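CCMAN5 (Cellulosimicrobium cellulans, PDB 2XSG) hydrolyses alpha-mannosidic linkages as a calcium-binding mannosidase of family GH92, and probably helps to expose mannose-6-phosphate on yeast-made glycoproteins. Local coordinates at residues K646-D651 against P657-D662; G24-A29 against R653-T658; V17-D22 against L315-A320. All blocks are in the same frame, centred on the assembly; numbering follows the deposited sequence.

Contact 1 (K646-D651 against P657-D662). With CA (calcium ion), chain C.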
# COMPACT_ATOMS: atom_id res chain seq x y z
N LYS A 646 3.41 20.96 -2.81
CA LYS A 646 4.04 19.69 -3.17
C LYS A 646 3.09 18.57 -2.79
O LYS A 646 2.47 18.60 -1.72
CB LYS A 646 5.36 19.46 -2.45
CG LYS A 646 6.46 20.46 -2.73
CD LYS A 646 7.79 19.89 -2.21
CE LYS A 646 8.96 20.23 -3.12
NZ LYS A 646 10.25 19.83 -2.45
N VAL A 647 2.98 17.57 -3.65
CA VAL A 647 2.11 16.43 -3.41
C VAL A 647 2.81 15.49 -2.44
O VAL A 647 2.19 14.93 -1.54
CB VAL A 647 1.73 15.74 -4.76
CG1 VAL A 647 1.13 14.35 -4.56
CG2 VAL A 647 0.78 16.62 -5.53
N TYR A 648 4.12 15.34 -2.64
CA TYR A 648 4.96 14.50 -1.82
C TYR A 648 5.97 15.37 -1.06
O TYR A 648 6.69 16.14 -1.70
CB TYR A 648 5.75 13.55 -2.71
CG TYR A 648 4.94 12.44 -3.32
CD1 TYR A 648 4.21 12.65 -4.49
CD2 TYR A 648 4.94 11.17 -2.76
CE1 TYR A 648 3.45 11.62 -5.07
CE2 TYR A 648 4.20 10.11 -3.35
CZ TYR A 648 3.47 10.35 -4.50
OH TYR A 648 2.75 9.34 -5.07
N ARG A 649 6.01 15.24 0.27
CA ARG A 649 6.98 15.98 1.12
C ARG A 649 7.81 15.02 1.96
O ARG A 649 7.29 13.99 2.40
CB ARG A 649 6.28 16.95 2.10
CG ARG A 649 5.19 17.84 1.51
CD ARG A 649 5.07 19.20 2.21
NE ARG A 649 5.07 20.21 1.15
CZ ARG A 649 4.54 21.43 1.22
NH1 ARG A 649 3.92 21.83 2.32
NH2 ARG A 649 4.63 22.25 0.17
N LEU A 650 9.08 15.37 2.22
CA LEU A 650 9.84 14.64 3.22
C LEU A 650 9.52 15.28 4.58
O LEU A 650 10.31 16.05 5.13
CB LEU A 650 11.36 14.65 2.95
CG LEU A 650 12.15 13.59 3.73
CD1 LEU A 650 11.94 12.18 3.17
CD2 LEU A 650 13.64 13.93 3.77
N ASP A 651 8.33 14.94 5.08
CA ASP A 651 7.76 15.51 6.28
C ASP A 651 6.80 14.49 6.85
O ASP A 651 6.26 13.65 6.11
CB ASP A 651 6.95 16.76 5.92
CG ASP A 651 6.63 17.61 7.12
OD1 ASP A 651 7.56 18.25 7.64
OD2 ASP A 651 5.47 17.60 7.57
N PRO A 657 -3.33 16.27 2.28
CA PRO A 657 -4.36 15.84 3.23
C PRO A 657 -5.39 14.94 2.49
O PRO A 657 -5.72 15.22 1.35
CB PRO A 657 -5.00 17.15 3.67
CG PRO A 657 -4.66 18.15 2.55
CD PRO A 657 -3.31 17.74 2.09
N THR A 658 -5.87 13.90 3.18
CA THR A 658 -6.76 12.83 2.66
C THR A 658 -6.08 11.80 1.73
O THR A 658 -6.70 10.78 1.36
CB THR A 658 -7.99 13.35 1.88
OG1 THR A 658 -7.56 13.80 0.59
CG2 THR A 658 -8.76 14.44 2.63
N MET A 659 -4.86 12.08 1.31
CA MET A 659 -4.20 11.22 0.33
C MET A 659 -3.56 10.01 1.00
O MET A 659 -2.40 10.04 1.38
CB MET A 659 -3.16 12.04 -0.44
CG MET A 659 -2.31 11.25 -1.45
SD MET A 659 -1.22 12.41 -2.29
CE MET A 659 -0.20 11.28 -3.23
N ASP A 660 -4.34 8.95 1.20
CA ASP A 660 -3.85 7.75 1.86
C ASP A 660 -2.88 7.05 0.93
O ASP A 660 -3.07 7.09 -0.28
CB ASP A 660 -5.01 6.81 2.19
CG ASP A 660 -5.95 7.40 3.23
OD1 ASP A 660 -5.48 8.21 4.06
OD2 ASP A 660 -7.16 7.07 3.20
N ASN A 661 -1.82 6.47 1.48
CA ASN A 661 -0.84 5.75 0.67
C ASN A 661 -1.49 4.50 0.01
O ASN A 661 -1.12 4.11 -1.11
CB ASN A 661 0.36 5.34 1.53
CG ASN A 661 1.65 5.16 0.73
OD1 ASN A 661 1.64 4.89 -0.48
ND2 ASN A 661 2.79 5.32 1.42
N ASP A 662 -2.45 3.91 0.72
CA ASP A 662 -3.14 2.66 0.30
C ASP A 662 -2.18 1.50 0.05
O ASP A 662 -1.85 1.18 -1.10
CB ASP A 662 -4.04 2.89 -0.92
CG ASP A 662 -5.13 3.95 -0.67
OD1 ASP A 662 -5.88 3.84 0.32
OD2 ASP A 662 -5.24 4.88 -1.49
CA CA C . -7.10 6.40 -2.19
O HOH W 1 -5.34 8.07 -1.82
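Met-659 pushes its thioether end against Val-647 and Tyr-648, a buried apolar contact inside the long loop between strand 638-646 and helix 665-675 of the GH92 catalytic domain, a fold known in this family as an (alpha/alpha)6 barrel. The two backbones stand well apart, the nearest CA atoms being those of Val-647 and Met-659 at 9.0 Å, and a single fully extended methionine spans the interval. With CG anti to the backbone N (chi1 176°) and the rest of the chain straight, CE is carried to the farthest reach of the residue. There it meets Val-647 CG1 at 3.6 Å, while SD of Met-659 lies 3.8 Å from the same methyl. Val-647 presents this branch because CG1 is itself anti to its backbone N (chi1 165°).

Both Val-647 and Tyr-648 meet the methionine roughly at right angles to its length. On the tyrosine, CE of Met-659 approaches the phenolic end obliquely, 4.0 Å from CZ. The ring is fixed from outside the two segments: its OH hydrogen-bonds to the carbonyl O of Met-666, and Tyr-615 and Phe-670 bring their own rings against it.

The backbone at Met-659 forms an inverse gamma turn, closed by a weak bond from Asp-660 N to Thr-658 O, and the chain then runs on to the calcium site. Asn-588 and Glu-589 supply the other protein ligands of this metal. Asp-660 O accepts a hydrogen bond from a calcium-bound water at 2.9 Å, so this carbonyl serves as a second-shell support. Asp-662 reaches the ion directly with one carboxylate oxygen, OD2 standing 2.5 Å from the calcium.

Contact 2 (G24-A29 against R653-T658)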
# COMPACT_ATOMS: atom_id res chain seq x y z
N GLY A 24 -1.41 10.77 4.89
CA GLY A 24 -0.81 9.55 4.37
C GLY A 24 -1.24 8.27 5.06
O GLY A 24 -1.34 7.23 4.43
N ASN A 25 -1.51 8.36 6.37
CA ASN A 25 -1.89 7.21 7.20
C ASN A 25 -0.87 6.08 7.21
O ASN A 25 -1.23 4.92 7.22
CB ASN A 25 -3.32 6.73 6.90
CG ASN A 25 -4.37 7.65 7.54
OD1 ASN A 25 -4.40 7.79 8.77
ND2 ASN A 25 -5.22 8.26 6.72
N ASP A 26 0.41 6.45 7.19
CA ASP A 26 1.50 5.49 7.34
C ASP A 26 2.00 5.44 8.78
O ASP A 26 1.65 6.29 9.62
CB ASP A 26 2.64 5.82 6.38
CG ASP A 26 2.37 5.35 4.97
OD1 ASP A 26 1.78 4.23 4.80
OD2 ASP A 26 2.73 6.09 4.05
N MET A 27 2.82 4.44 9.06
CA MET A 27 3.25 4.16 10.43
C MET A 27 4.77 4.23 10.59
O MET A 27 5.50 3.89 9.67
CB MET A 27 2.75 2.78 10.86
CG MET A 27 3.38 1.61 10.10
SD MET A 27 2.51 0.06 10.41
CE MET A 27 1.10 0.28 9.30
N PRO A 28 5.26 4.66 11.77
CA PRO A 28 6.69 4.55 12.04
C PRO A 28 7.08 3.16 12.58
O PRO A 28 8.23 2.96 12.96
CB PRO A 28 6.90 5.61 13.11
CG PRO A 28 5.62 5.55 13.91
CD PRO A 28 4.52 5.27 12.90
N ALA A 29 6.13 2.23 12.60
CA ALA A 29 6.32 0.89 13.20
C ALA A 29 7.59 0.16 12.78
O ALA A 29 8.00 0.20 11.61
CB ALA A 29 5.11 0.00 12.88
N ARG A 653 3.89 15.25 7.56
CA ARG A 653 2.79 15.53 6.66
C ARG A 653 3.29 15.16 5.25
O ARG A 653 3.70 16.03 4.48
CB ARG A 653 2.37 17.01 6.73
CG ARG A 653 1.91 17.49 8.11
CD ARG A 653 1.36 18.94 8.01
NE ARG A 653 0.64 19.31 9.23
CZ ARG A 653 -0.30 20.26 9.30
NH1 ARG A 653 -0.64 20.95 8.21
NH2 ARG A 653 -0.89 20.54 10.45
N GLY A 654 3.28 13.86 4.95
CA GLY A 654 4.00 13.31 3.79
C GLY A 654 3.29 13.40 2.45
O GLY A 654 3.94 13.62 1.41
N MET A 655 1.97 13.22 2.46
CA MET A 655 1.16 13.36 1.26
C MET A 655 0.21 14.53 1.46
O MET A 655 0.12 15.09 2.55
CB MET A 655 0.31 12.10 1.03
CG MET A 655 0.98 10.78 1.33
SD MET A 655 2.12 10.38 0.04
CE MET A 655 2.51 8.68 0.47
N LEU A 656 -0.56 14.83 0.41
CA LEU A 656 -1.68 15.75 0.53
C LEU A 656 -2.61 15.31 1.66
O LEU A 656 -2.69 14.11 1.96
CB LEU A 656 -2.46 15.78 -0.78
CG LEU A 656 -1.72 16.36 -1.99
CD1 LEU A 656 -2.54 16.12 -3.24
CD2 LEU A 656 -1.44 17.85 -1.80
N PRO A 657 -3.33 16.27 2.28
CA PRO A 657 -4.36 15.84 3.23
C PRO A 657 -5.39 14.94 2.49
O PRO A 657 -5.72 15.22 1.35
CB PRO A 657 -5.00 17.15 3.67
CG PRO A 657 -4.66 18.15 2.55
CD PRO A 657 -3.31 17.74 2.09
N THR A 658 -5.87 13.90 3.18
CA THR A 658 -6.76 12.83 2.66
C THR A 658 -6.08 11.80 1.73
O THR A 658 -6.70 10.78 1.36
CB THR A 658 -7.99 13.35 1.88
OG1 THR A 658 -7.56 13.80 0.59
CG2 THR A 658 -8.76 14.44 2.63
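Gly-24 and Met-655 account for most of the surface buried here, with Asp-26 adding a smaller share, where a loop of the GH92 N-terminal family region lies against the loop leading to helix 665-675 of the catalytic region. Neither segment is helix or strand, and the contact is loop-on-loop packing in the interior. The CA atoms of Gly-24 and Met-655 are 5.3 Å apart, close enough for backbone and side chain to meet directly. CG of Met-655 sits 3.7 Å from CA of Gly-24, close beside the place where a CB would project. Two pieces of evidence explain the glycine: a CB built on it would fall only 3.3 Å from CG of Met-655, and its backbone angles, with phi at 137°, would jam that carbon against the preceding carbonyl oxygen.

Backbone hydrogen bonds of Gly-24 with Asn-661 and of Met-655 with Phe-23 help to hold the two loops at this spacing.

Met-655 does not run straight. A bend at chi2 (-76°) turns the chain beyond CG, and CE travels past the glycine toward Asp-26, whose OD2 it approaches to 4.4 Å, a loose contact of methyl with carboxylate. That oxygen has a stronger partner in Asn-661, whose ND2 hydrogen-bonds to OD2 of Asp-26. On its other flank SD of Met-655 packs against CE2 of Tyr-648. The methyl also touches the amide that holds the aspartate, CE of Met-655 lying against ND2 of Asn-661.

Contact 3 (V17-D22 against L315-A320)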
# COMPACT_ATOMS: atom_id res chain seq x y z
N VAL A 17 7.80 9.94 7.68
CA VAL A 17 7.12 10.55 6.55
C VAL A 17 5.74 9.94 6.41
O VAL A 17 5.60 8.71 6.32
CB VAL A 17 7.93 10.40 5.26
CG1 VAL A 17 7.04 10.68 4.01
CG2 VAL A 17 9.14 11.35 5.32
N GLY A 18 4.73 10.80 6.41
CA GLY A 18 3.34 10.35 6.28
C GLY A 18 2.65 9.92 7.58
O GLY A 18 1.53 9.40 7.53
N THR A 19 3.29 10.14 8.72
CA THR A 19 2.75 9.70 10.03
C THR A 19 1.98 10.79 10.81
O THR A 19 1.53 10.56 11.94
CB THR A 19 3.85 9.13 10.94
OG1 THR A 19 4.79 10.16 11.27
CG2 THR A 19 4.59 7.93 10.25
N GLU A 20 1.85 11.97 10.22
CA GLU A 20 1.04 13.04 10.84
C GLU A 20 -0.40 13.00 10.36
O GLU A 20 -0.65 12.90 9.16
CB GLU A 20 1.64 14.43 10.60
CG GLU A 20 0.87 15.57 11.32
CD GLU A 20 1.73 16.80 11.60
OE1 GLU A 20 2.96 16.68 11.58
OE2 GLU A 20 1.16 17.88 11.87
N GLY A 21 -1.34 13.05 11.30
CA GLY A 21 -2.74 13.36 11.03
C GLY A 21 -3.30 12.60 9.85
O GLY A 21 -3.12 11.40 9.77
N ASP A 22 -3.95 13.31 8.93
CA ASP A 22 -4.55 12.71 7.74
C ASP A 22 -3.68 12.98 6.50
O ASP A 22 -4.20 13.33 5.44
CB ASP A 22 -5.98 13.24 7.54
CG ASP A 22 -6.81 12.36 6.59
OD1 ASP A 22 -6.43 11.20 6.32
OD2 ASP A 22 -7.86 12.83 6.11
N LEU A 315 10.68 3.68 -1.46
CA LEU A 315 11.06 2.29 -1.76
C LEU A 315 10.78 1.40 -0.53
O LEU A 315 10.22 0.29 -0.65
CB LEU A 315 12.52 2.19 -2.20
CG LEU A 315 13.02 0.87 -2.83
CD1 LEU A 315 12.29 0.55 -4.15
CD2 LEU A 315 14.53 0.89 -3.05
N TYR A 316 11.15 1.90 0.65
CA TYR A 316 10.84 1.19 1.90
C TYR A 316 9.33 0.88 2.01
O TYR A 316 8.94 -0.23 2.29
CB TYR A 316 11.37 1.99 3.10
CG TYR A 316 10.82 1.61 4.46
CD1 TYR A 316 11.37 0.56 5.20
CD2 TYR A 316 9.75 2.31 5.01
CE1 TYR A 316 10.85 0.21 6.47
CE2 TYR A 316 9.22 1.97 6.25
CZ TYR A 316 9.78 0.92 6.98
OH TYR A 316 9.26 0.59 8.22
N ARG A 317 8.50 1.88 1.73
CA ARG A 317 7.05 1.75 1.80
C ARG A 317 6.49 0.77 0.75
O ARG A 317 5.44 0.16 0.97
CB ARG A 317 6.38 3.11 1.62
CG ARG A 317 6.67 4.15 2.69
CD ARG A 317 6.16 3.69 4.04
NE ARG A 317 6.19 4.76 5.02
CZ ARG A 317 6.15 4.59 6.34
NH1 ARG A 317 6.07 3.37 6.86
NH2 ARG A 317 6.19 5.64 7.14
N MET A 318 7.18 0.64 -0.38
CA MET A 318 6.77 -0.30 -1.44
C MET A 318 6.84 -1.78 -1.03
O MET A 318 6.09 -2.60 -1.57
CB MET A 318 7.57 -0.05 -2.72
CG MET A 318 7.28 -1.07 -3.84
SD MET A 318 8.33 -0.79 -5.30
CE MET A 318 8.59 0.92 -5.08
N PHE A 319 7.72 -2.10 -0.08
CA PHE A 319 7.87 -3.47 0.43
C PHE A 319 7.16 -3.66 1.79
O PHE A 319 7.81 -3.97 2.80
CB PHE A 319 9.37 -3.83 0.54
CG PHE A 319 10.06 -4.00 -0.80
CD1 PHE A 319 10.18 -5.27 -1.38
CD2 PHE A 319 10.59 -2.91 -1.47
CE1 PHE A 319 10.83 -5.44 -2.63
CE2 PHE A 319 11.22 -3.06 -2.72
CZ PHE A 319 11.35 -4.32 -3.30
N ALA A 320 5.85 -3.46 1.82
CA ALA A 320 5.05 -3.67 3.04
C ALA A 320 3.90 -4.66 2.82
O ALA A 320 3.74 -5.59 3.60
CB ALA A 320 4.51 -2.37 3.55
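Arg-317 sends NH2 to the carbonyl oxygen of Val-17, a single hydrogen bond of 3.2 Å between NH2 and O that joins the helix to the loop. The bond is moderately straight, with an N-H...O angle of 157°, and the oxygen meets the guanidinium edge-on and almost level with it. Seen from the acceptor, the donor stands slightly tilted from the carbonyl plane, at a C=O...N angle of 154°. Beside this bond CG2 of Thr-19 comes to 4.2 Å from the same NH2, approaching the group obliquely, and the two side chains cross at about a right angle.

A bend at chi2 (-62°), followed by an extended stretch, swings the guanidinium away from the helix and over to the loop. Arg-317 belongs to the last turn of helix 306-318, in the GH92 catalytic region and probably part of its (alpha/alpha)6 barrel, whereas Val-17 and Thr-19 belong to the N-terminal region; the bond therefore ties together residues 300 positions apart in the chain.

Further out, the second terminal nitrogen is engaged as well: NH1 of Arg-317 hydrogen-bonds to the carbonyl O of Met-27. NE makes a long, weak ion pair with Asp-26 OD2, which probably offsets part of the buried charge. With an alanine here, the carbonyl oxygens of Val-17 and Met-27 would lose the guanidinium as donor, and a gap would probably open between helix and loop.

On the loop side, Thr-19 OG1 bonds to the carbonyl of Phe-16, which fixes the rotation that turns CG2 to the arginine. Gly-18 pairs through its backbone with Asp-26 and Asp-651. Val-17 is backed by Leu-650, whose CD1 packs against Val-17 CG2.

In the fold
The three contacts form one buried cluster, with the centre of contact 2 about 6 Å from the centres of both contact 1 and contact 3, which themselves lie about 9 Å apart. Along the chain the order is 17-22, 24-29, 315-320, 646-651, 653-658 and 657-662. The segments of contacts 2 and 3 therefore alternate, whereas both segments of contact 3 precede those of contact 1. Contacts 1 and 2 share Pro-657 and Thr-658 in the loop between strand 638-646 and helix 665-675. Thr-658 N also reaches Asp-22 O, tying that loop to 17-22. The N-terminal region is thus stitched to two distant parts of the catalytic region, and contact 1 carries this cluster on to the calcium site through Asp-662.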